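PDB 2QM1: glucokinase from Enterococcus faecalis, which probably phosphorylates glucose at the expense of ATP and carries bound zinc and magnesium ions. Local coordinates for residues L142-V146 with L187-A193; V197-R201 with I217-V223. All blocks are in the same frame, centred on the assembly; numbering follows the deposited sequence. Where two conformers were deposited one is given.

Interaction 1: L142-V146 with L187-A193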
loop_
_atom_site.group_PDB
_atom_site.type_symbol
_atom_site.label_atom_id
_atom_site.label_comp_id
_atom_site.label_asym_id
_atom_site.label_seq_id
_atom_site.Cartn_x
_atom_site.Cartn_y
_atom_site.Cartn_z
ATOM N N LEU B 142 15.591 6.167 6.764
ATOM C CA LEU B 142 15.591 7.301 7.647
ATOM C C LEU B 142 16.967 7.935 7.544
ATOM O O LEU B 142 17.949 7.309 7.893
ATOM C CB LEU B 142 15.374 6.832 9.097
ATOM C CG LEU B 142 14.219 5.857 9.362
ATOM C CD1 LEU B 142 14.270 5.406 10.816
ATOM C CD2 LEU B 142 12.880 6.551 9.072
ATOM N N GLY B 143 17.021 9.143 7.022
ATOM C CA GLY B 143 18.248 9.972 7.016
ATOM C C GLY B 143 17.907 11.447 7.143
ATOM O O GLY B 143 17.202 11.846 8.060
ATOM N N THR B 144 18.406 12.262 6.209
ATOM C CA THR B 144 18.064 13.682 6.100
ATOM C C THR B 144 16.587 13.840 5.983
ATOM O O THR B 144 16.000 14.751 6.588
ATOM C CB THR B 144 18.607 14.307 4.768
ATOM O OG1 THR B 144 19.918 13.816 4.508
ATOM C CG2 THR B 144 18.636 15.814 4.859
ATOM N N GLY B 145 16.006 12.977 5.142
ATOM C CA GLY B 145 14.560 12.876 4.939
ATOM C C GLY B 145 14.083 11.459 5.194
ATOM O O GLY B 145 14.886 10.570 5.493
ATOM N N VAL B 146 12.778 11.226 5.099
ATOM C CA VAL B 146 12.298 9.858 5.223
ATOM C C VAL B 146 11.741 9.418 3.863
ATOM O O VAL B 146 10.927 10.126 3.266
ATOM C CB VAL B 146 11.307 9.685 6.405
ATOM C CG1 VAL B 146 10.775 8.273 6.456
ATOM C CG2 VAL B 146 12.012 9.959 7.686
ATOM N N LEU B 187 5.337 11.436 9.274
ATOM C CA LEU B 187 6.405 10.598 9.839
ATOM C C LEU B 187 7.795 11.250 9.776
ATOM O O LEU B 187 8.610 11.154 10.709
ATOM C CB LEU B 187 6.398 9.195 9.194
ATOM C CG LEU B 187 7.366 8.129 9.682
ATOM C CD1 LEU B 187 7.193 7.833 11.197
ATOM C CD2 LEU B 187 7.217 6.861 8.809
ATOM N N GLU B 188 8.072 11.910 8.674
ATOM C CA GLU B 188 9.354 12.581 8.513
ATOM C C GLU B 188 9.694 13.650 9.553
ATOM O O GLU B 188 10.892 13.833 9.882
ATOM C CB GLU B 188 9.438 13.222 7.136
ATOM C CG GLU B 188 10.797 13.710 6.801
ATOM C CD GLU B 188 10.830 14.331 5.445
ATOM O OE1 GLU B 188 11.164 13.618 4.472
ATOM O OE2 GLU B 188 10.468 15.521 5.355
ATOM N N THR B 189 8.677 14.366 10.047
ATOM C CA THR B 189 8.870 15.379 11.116
ATOM C C THR B 189 9.341 14.769 12.454
ATOM O O THR B 189 9.821 15.447 13.363
ATOM C CB THR B 189 7.538 16.254 11.390
ATOM O OG1 THR B 189 6.531 15.427 11.968
ATOM C CG2 THR B 189 6.969 16.868 10.119
ATOM N N VAL B 190 9.176 13.472 12.612
ATOM C CA VAL B 190 9.476 12.897 13.933
ATOM C C VAL B 190 10.586 11.828 13.876
ATOM O O VAL B 190 11.051 11.323 14.921
ATOM C CB VAL B 190 8.143 12.427 14.677
ATOM C CG1 VAL B 190 7.199 13.637 14.953
ATOM C CG2 VAL B 190 7.390 11.486 13.845
ATOM N N SER B 191 11.016 11.488 12.663
ATOM C CA SER B 191 11.913 10.332 12.442
ATOM C C SER B 191 13.113 10.584 11.495
ATOM O O SER B 191 13.970 9.716 11.329
ATOM C CB SER B 191 11.108 9.073 12.013
ATOM O OG SER B 191 10.602 9.168 10.666
ATOM N N SER B 192 13.211 11.753 10.876
ATOM C CA SER B 192 14.437 12.020 10.106
ATOM C C SER B 192 15.506 12.390 11.153
ATOM O O SER B 192 15.167 12.579 12.323
ATOM C CB SER B 192 14.260 13.190 9.180
ATOM O OG SER B 192 13.936 14.347 9.934
ATOM N N ALA B 193 16.754 12.548 10.727
ATOM C CA ALA B 193 17.860 13.007 11.618
ATOM C C ALA B 193 17.464 14.220 12.442
ATOM O O ALA B 193 17.668 14.277 13.655
ATOM C CB ALA B 193 19.088 13.337 10.799
#
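Glu188 turns its CG anti to its own backbone N (chi1 -169°) and runs on extended, which carries the carboxylate alongside Val146 to the start of strand 146-152. Val146 places CG1 anti to its N (chi1 177°), leaving CG2 beside that N and directed at the turn of 188-191. The carboxylate takes up the backbone of the loop: Val146 N donates to Glu188 OE1 at 3.0 Å, meeting the oxygen on its anti side and a little out of the carboxylate plane. Nearer the backbone, CB and CG of Glu188 lie against Val146 CB and CG2, and CG2 also packs 3.4 Å from Ser191 OG. That hydroxyl is engaged within its own segment, donating to Leu187 O at 2.8 Å from above the carbonyl plane, while Val190 N reaches the same oxygen from the opposite face. At the other end of the loop the hydrogen bond is backbone to backbone. Ala193 N gives an almost straight bond (N-H...O 174°) to Gly143 O, 2.8 Å away, and Ser192 CB sits 3.4 Å from the same Gly143 O. Ser192 OG donates to Glu188 O at 3.1 Å and, as N-cap of helix 193-203, receives Gly195 N, so one hydroxyl links the short helix to the long one. Glu188 also touches His169, a ligand of the zinc ion. The glycine-rich Leu-Gly-Thr-Gly-Val turn joining two antiparallel strands is consistent with a phosphate-binding loop of the actin-like ATPase fold, held here by a glutamate next to the zinc site.

Interaction 2: V197-R201 with I217-V223; sequences VRVAR and IDDGQDV
Val197 and Ala200 of helix 193-203 meet Ile217 and the chain leaving helix 212-218 in a helix-to-helix-end contact, apolar inside and polar on its exposed side, well away from the metal sites. At its centre Ile217 reaches across with both branches. Its CD1 lies 3.9 Å from Ala200 CB, and its CG2, anti to the backbone N, rests 3.8 Å from Arg201 N, against the helix backbone. Ala200 also touches Val242, so helix 237-261 continues the apolar layer. One turn earlier on helix 193-203, Val197 pushes CG2 to within 3.2 Å of Val223 O, a tight fit of methyl on carbonyl. What brings the chain back for this second meeting is the end of helix 212-218: Gly220, with positive phi (97°), closes a Schellman motif in which Gly220 N bonds Ile217 O at 2.9 Å, and the backbone then passes on to Asp222 and Val223. Across the exposed side lies Arg201, extended from CG to NE in the conformer described. One face of its guanidinium has Val197 CG1 3.6 Å above it, near the rim of the group, while Gly220 O lies at the edge in the plane. In this conformer Asp222 OD2 stands 3.5 Å from Arg201 NH2, with the two flat groups turned 67° apart; for the second conformer the pairing is doubtful. Since the oxygen is well out of the guanidinium plane, attraction of charge is all this salt bridge offers. The chemistry therefore implies that buried methyl groups carry the join, with the exposed ion pair probably a loose and adjustable supplement.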
loop_
_atom_site.group_PDB
_atom_site.type_symbol
_atom_site.label_atom_id
_atom_site.label_comp_id
_atom_site.label_asym_id
_atom_site.label_seq_id
_atom_site.Cartn_x
_atom_site.Cartn_y
_atom_site.Cartn_z
ATOM N N VAL B 197 15.658 15.012 16.855
ATOM C CA VAL B 197 16.054 16.197 17.592
ATOM C C VAL B 197 14.820 17.029 17.887
ATOM O O VAL B 197 14.601 17.457 19.019
ATOM C CB VAL B 197 17.101 17.015 16.744
ATOM C CG1 VAL B 197 17.259 18.539 17.236
ATOM C CG2 VAL B 197 18.432 16.285 16.701
ATOM N N ARG B 198 13.986 17.265 16.886
ATOM C CA ARG B 198 12.793 18.050 17.150
ATOM C C ARG B 198 11.921 17.362 18.203
ATOM O O ARG B 198 11.410 18.011 19.088
ATOM C CB ARG B 198 12.023 18.307 15.860
ATOM C CG ARG B 198 10.962 19.373 15.939
ATOM C CD ARG B 198 10.689 19.891 14.512
ATOM N NE ARG B 198 10.773 18.777 13.587
ATOM C CZ ARG B 198 11.467 18.737 12.447
ATOM N NH1 ARG B 198 12.148 19.783 11.977
ATOM N NH2 ARG B 198 11.441 17.613 11.751
ATOM N N VAL B 199 11.786 16.046 18.147
ATOM C CA VAL B 199 10.963 15.349 19.141
ATOM C C VAL B 199 11.632 15.524 20.508
ATOM O O VAL B 199 10.968 15.614 21.536
ATOM C CB VAL B 199 10.842 13.832 18.820
ATOM C CG1 VAL B 199 10.468 13.031 20.059
ATOM C CG2 VAL B 199 9.829 13.580 17.659
ATOM N N ALA B 200 12.965 15.506 20.520
ATOM C CA ALA B 200 13.670 15.613 21.790
ATOM C C ALA B 200 13.567 17.063 22.342
ATOM O O ALA B 200 13.338 17.250 23.541
ATOM C CB ALA B 200 15.135 15.127 21.637
ATOM N N ARG B 201 13.705 18.048 21.445
ATOM C CA ARG B 201 13.547 19.496 21.746
ATOM C C ARG B 201 12.229 19.827 22.409
ATOM O O ARG B 201 12.116 20.829 23.113
ATOM C CB ARG B 201 13.652 20.350 20.465
ATOM C CG ARG B 201 14.940 21.064 20.336
ATOM C CD ARG B 201 15.241 21.425 18.898
ATOM N NE ARG B 201 16.642 21.730 18.749
ATOM C CZ ARG B 201 17.198 22.213 17.649
ATOM N NH1 ARG B 201 16.464 22.475 16.571
ATOM N NH2 ARG B 201 18.491 22.455 17.640
ATOM N N ILE B 217 20.790 18.673 23.902
ATOM C CA ILE B 217 19.581 19.092 23.186
ATOM C C ILE B 217 19.231 20.534 23.583
ATOM O O ILE B 217 19.084 21.423 22.726
ATOM C CB ILE B 217 18.396 18.116 23.470
ATOM C CG1 ILE B 217 18.638 16.756 22.775
ATOM C CG2 ILE B 217 17.048 18.732 23.100
ATOM C CD1 ILE B 217 18.646 16.718 21.203
ATOM N N ASP B 218 19.172 20.761 24.888
ATOM C CA ASP B 218 18.775 22.032 25.418
ATOM C C ASP B 218 19.746 23.160 25.054
ATOM O O ASP B 218 19.321 24.322 24.893
ATOM C CB ASP B 218 18.576 21.927 26.918
ATOM C CG ASP B 218 17.258 21.244 27.283
ATOM O OD1 ASP B 218 16.303 21.253 26.478
ATOM O OD2 ASP B 218 17.177 20.722 28.401
ATOM N N ASP B 219 21.023 22.792 24.896
ATOM C CA ASP B 219 22.103 23.683 24.435
ATOM C C ASP B 219 22.043 24.036 22.949
ATOM O O ASP B 219 22.834 24.856 22.472
ATOM C CB ASP B 219 23.453 23.005 24.633
ATOM C CG ASP B 219 23.917 22.996 26.074
ATOM O OD1 ASP B 219 23.479 23.846 26.887
ATOM O OD2 ASP B 219 24.768 22.120 26.373
ATOM N N GLY B 220 21.184 23.376 22.195
ATOM C CA GLY B 220 21.095 23.651 20.777
ATOM C C GLY B 220 21.881 22.728 19.855
ATOM O O GLY B 220 22.039 23.013 18.656
ATOM N N GLN B 221 22.365 21.614 20.391
ATOM C CA GLN B 221 23.129 20.678 19.577
ATOM C C GLN B 221 22.233 19.858 18.644
ATOM O O GLN B 221 21.145 19.408 19.033
ATOM C CB GLN B 221 23.979 19.759 20.450
ATOM C CG GLN B 221 25.077 20.448 21.270
ATOM C CD GLN B 221 25.999 19.441 21.930
ATOM O OE1 GLN B 221 26.513 19.667 23.020
ATOM N NE2 GLN B 221 26.193 18.309 21.275
ATOM N N ASP B 222 22.696 19.681 17.408
ATOM C CA ASP B 222 22.035 18.807 16.448
ATOM C C ASP B 222 22.626 17.408 16.512
ATOM O O ASP B 222 23.278 16.917 15.570
ATOM C CB ASP B 222 22.141 19.400 15.059
ATOM C CG ASP B 222 21.478 20.744 14.983
ATOM O OD1 ASP B 222 22.197 21.746 14.837
ATOM O OD2 ASP B 222 20.238 20.787 15.122
ATOM N N VAL B 223 22.372 16.781 17.657
ATOM C CA VAL B 223 22.862 15.448 17.970
ATOM C C VAL B 223 22.310 14.453 16.994
ATOM O O VAL B 223 21.128 14.498 16.668
ATOM C CB VAL B 223 22.484 15.047 19.407
ATOM C CG1 VAL B 223 23.180 13.746 19.769
ATOM C CG2 VAL B 223 22.906 16.146 20.364
#

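Overall arrangement
The two contacts illustrate how bonding can follow position in a fold. The centre of interaction 1 is about 11 Å from the centre of the chain, that of interaction 2 about 24 Å. Both are partly buried, but interaction 1 has a single exposed residue, whereas interaction 2 backs a buried apolar part with several exposed residues. The first ties a strand-connecting loop to a short helical turn through directed hydrogen bonds; the second joins two helical elements by methyl packing and a long charge pair on the exposed side. They share helix 193-203, whose N-cap belongs to the first and whose later turns serve the second. Val190 packs on Val199, and Arg198 NH2 probably hydrogen-bonds Thr189 O. Helix 237-261 lies against side chains from both.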